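Local coordinates for protein DNA fragmentation factor subunit beta (Mus musculus, PDB 1V0D) that cleaves chromosomal DNA during apoptosis, acting as a caspase-activated nuclease that also brings about chromatin condensation, at residues 198-202 with 203-207. Numbering follows the deposited sequence.
Sequences QKLKS and VQYNG
A Schellman motif closes helix 186-202, with Gln-204 as its C-prime residue at positive phi (59°). Tyr-205 N reaches back to Leu-200 O at 2.8 Å in a nearly straight bond (165° at the hydrogen), while Gln-204 N binds Lys-201 O at 2.9 Å from above the carbonyl plane. Val-203 N also donates to Leu-200 O, over 3.1 Å and more bent, on the face away from Tyr-205 N, so that oxygen accepts two amides. From the same turn, the phenol of Tyr-205 folds back along the helix. Its CG stands anti to the carbonyl carbon (chi1 -55°), which lays the ring beside the extended Lys-201 chain, the two pointing the same way; Lys-201 CG lies 3.8 Å from Tyr-205 CZ. One ring face has Leu-200 O above its rim, and Tyr-205 CE2 approaches Leu-200 CB at 4.3 Å. Leu-200 itself packs between helices 155-175 and 287-295, and Arg-168 makes a cation-pi contact with the tyrosine. Without the ring, with an alanine in place of Tyr-205, the Lys-201 methylenes would probably lose their neighbour and Arg-168 its aromatic partner. Backbone amides of the turn thus take up the carbonyls of Leu-200 and Lys-201, while the aromatic ring ties the chain reversal to helix 155-175.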
ATOM      1  N   GLN A 198     -25.488   5.500 -15.121  1.00 62.04           N
ATOM      2  CA  GLN A 198     -25.557   6.004 -16.484  1.00 62.26           C
ATOM      3  C   GLN A 198     -24.560   7.159 -16.586  1.00 61.24           C
ATOM      4  O   GLN A 198     -23.680   7.160 -17.448  1.00 61.47           O
ATOM      5  CB  GLN A 198     -26.980   6.487 -16.808  1.00 62.61           C
ATOM      6  N   LYS A 199     -24.695   8.126 -15.681  1.00 60.16           N
ATOM      7  CA  LYS A 199     -23.815   9.291 -15.650  1.00 58.80           C
ATOM      8  C   LYS A 199     -22.349   8.893 -15.559  1.00 57.83           C
ATOM      9  O   LYS A 199     -21.493   9.525 -16.169  1.00 55.74           O
ATOM     10  CB  LYS A 199     -24.174  10.190 -14.469  1.00 59.42           C
ATOM     11  CG  LYS A 199     -23.356  11.458 -14.402  1.00 59.72           C
ATOM     12  CD  LYS A 199     -24.132  12.542 -13.687  1.00 60.94           C
ATOM     13  CE  LYS A 199     -23.478  13.898 -13.885  1.00 61.17           C
ATOM     14  NZ  LYS A 199     -24.418  15.009 -13.553  1.00 63.26           N
ATOM     15  N   LEU A 200     -22.055   7.851 -14.790  1.00 57.49           N
ATOM     16  CA  LEU A 200     -20.682   7.402 -14.669  1.00 59.07           C
ATOM     17  C   LEU A 200     -20.188   6.879 -16.008  1.00 60.15           C
ATOM     18  O   LEU A 200     -19.068   7.176 -16.420  1.00 59.95           O
ATOM     19  CB  LEU A 200     -20.550   6.309 -13.609  1.00 59.26           C
ATOM     20  CG  LEU A 200     -20.236   6.820 -12.206  1.00 58.40           C
ATOM     21  CD1 LEU A 200     -19.975   5.654 -11.273  1.00 57.08           C
ATOM     22  CD2 LEU A 200     -19.021   7.725 -12.273  1.00 58.13           C
ATOM     23  N   LYS A 201     -21.016   6.094 -16.688  1.00 60.64           N
ATOM     24  CA  LYS A 201     -20.624   5.569 -17.989  1.00 61.44           C
ATOM     25  C   LYS A 201     -20.501   6.759 -18.942  1.00 61.57           C
ATOM     26  O   LYS A 201     -19.578   6.837 -19.756  1.00 60.80           O
ATOM     27  CB  LYS A 201     -21.679   4.591 -18.513  1.00 62.97           C
ATOM     28  CG  LYS A 201     -21.870   3.329 -17.677  1.00 65.11           C
ATOM     29  CD  LYS A 201     -23.139   2.587 -18.103  1.00 66.38           C
ATOM     30  CE  LYS A 201     -23.333   1.282 -17.321  1.00 68.80           C
ATOM     31  NZ  LYS A 201     -24.778   0.841 -17.198  1.00 67.48           N
ATOM     32  N   SER A 202     -21.434   7.695 -18.812  1.00 61.76           N
ATOM     33  CA  SER A 202     -21.462   8.890 -19.651  1.00 63.10           C
ATOM     34  C   SER A 202     -20.172   9.690 -19.556  1.00 62.96           C
ATOM     35  O   SER A 202     -19.849  10.474 -20.449  1.00 64.19           O
ATOM     36  CB  SER A 202     -22.615   9.805 -19.235  1.00 64.14           C
ATOM     37  OG  SER A 202     -22.200  10.705 -18.212  1.00 64.52           O
ATOM     38  N   VAL A 203     -19.440   9.500 -18.468  1.00 62.17           N
ATOM     39  CA  VAL A 203     -18.209  10.240 -18.254  1.00 60.63           C
ATOM     40  C   VAL A 203     -17.015   9.286 -18.191  1.00 60.26           C
ATOM     41  O   VAL A 203     -15.893   9.681 -17.886  1.00 59.50           O
ATOM     42  CB  VAL A 203     -18.338  11.076 -16.948  1.00 60.40           C
ATOM     43  CG1 VAL A 203     -18.019  10.221 -15.729  1.00 60.39           C
ATOM     44  CG2 VAL A 203     -17.465  12.293 -17.021  1.00 61.22           C
ATOM     45  N   GLN A 204     -17.272   8.016 -18.482  1.00 61.20           N
ATOM     46  CA  GLN A 204     -16.235   6.990 -18.468  1.00 62.07           C
ATOM     47  C   GLN A 204     -15.554   6.837 -17.117  1.00 60.69           C
ATOM     48  O   GLN A 204     -14.324   6.871 -17.015  1.00 60.13           O
ATOM     49  CB  GLN A 204     -15.195   7.293 -19.536  1.00 64.26           C
ATOM     50  CG  GLN A 204     -15.819   7.496 -20.879  1.00 69.77           C
ATOM     51  CD  GLN A 204     -15.005   8.424 -21.739  1.00 75.37           C
ATOM     52  OE1 GLN A 204     -13.952   8.043 -22.265  1.00 78.88           O
ATOM     53  NE2 GLN A 204     -15.476   9.666 -21.878  1.00 77.03           N
ATOM     54  N   TYR A 205     -16.375   6.676 -16.085  1.00 59.04           N
ATOM     55  CA  TYR A 205     -15.899   6.474 -14.733  1.00 58.41           C
ATOM     56  C   TYR A 205     -14.776   7.418 -14.293  1.00 57.82           C
ATOM     57  O   TYR A 205     -13.962   7.062 -13.439  1.00 59.05           O
ATOM     58  CB  TYR A 205     -15.466   5.012 -14.580  1.00 60.34           C
ATOM     59  CG  TYR A 205     -16.567   4.046 -14.962  1.00 64.26           C
ATOM     60  CD1 TYR A 205     -16.890   3.814 -16.303  1.00 65.81           C
ATOM     61  CD2 TYR A 205     -17.360   3.446 -13.982  1.00 66.62           C
ATOM     62  CE1 TYR A 205     -17.987   3.015 -16.662  1.00 66.88           C
ATOM     63  CE2 TYR A 205     -18.459   2.645 -14.324  1.00 67.91           C
ATOM     64  CZ  TYR A 205     -18.770   2.438 -15.664  1.00 69.03           C
ATOM     65  OH  TYR A 205     -19.877   1.679 -15.994  1.00 70.22           O
ATOM     66  N   ASN A 206     -14.728   8.618 -14.868  1.00 54.78           N
ATOM     67  CA  ASN A 206     -13.702   9.587 -14.497  1.00 52.08           C
ATOM     68  C   ASN A 206     -12.272   9.076 -14.572  1.00 50.87           C
ATOM     69  O   ASN A 206     -11.393   9.610 -13.898  1.00 50.08           O
ATOM     70  CB  ASN A 206     -13.960  10.101 -13.083  1.00 52.90           C
ATOM     71  CG  ASN A 206     -15.161  11.019 -13.012  1.00 54.00           C
ATOM     72  OD1 ASN A 206     -15.913  11.004 -12.036  1.00 53.37           O
ATOM     73  ND2 ASN A 206     -15.345  11.831 -14.050  1.00 55.16           N
ATOM     74  N   GLY A 207     -12.034   8.051 -15.387  1.00 51.18           N
ATOM     75  CA  GLY A 207     -10.684   7.514 -15.525  1.00 50.38           C
ATOM     76  C   GLY A 207      -9.750   8.616 -15.986  1.00 49.45           C
ATOM     77  O   GLY A 207      -8.525   8.528 -15.888  1.00 48.51           O
TER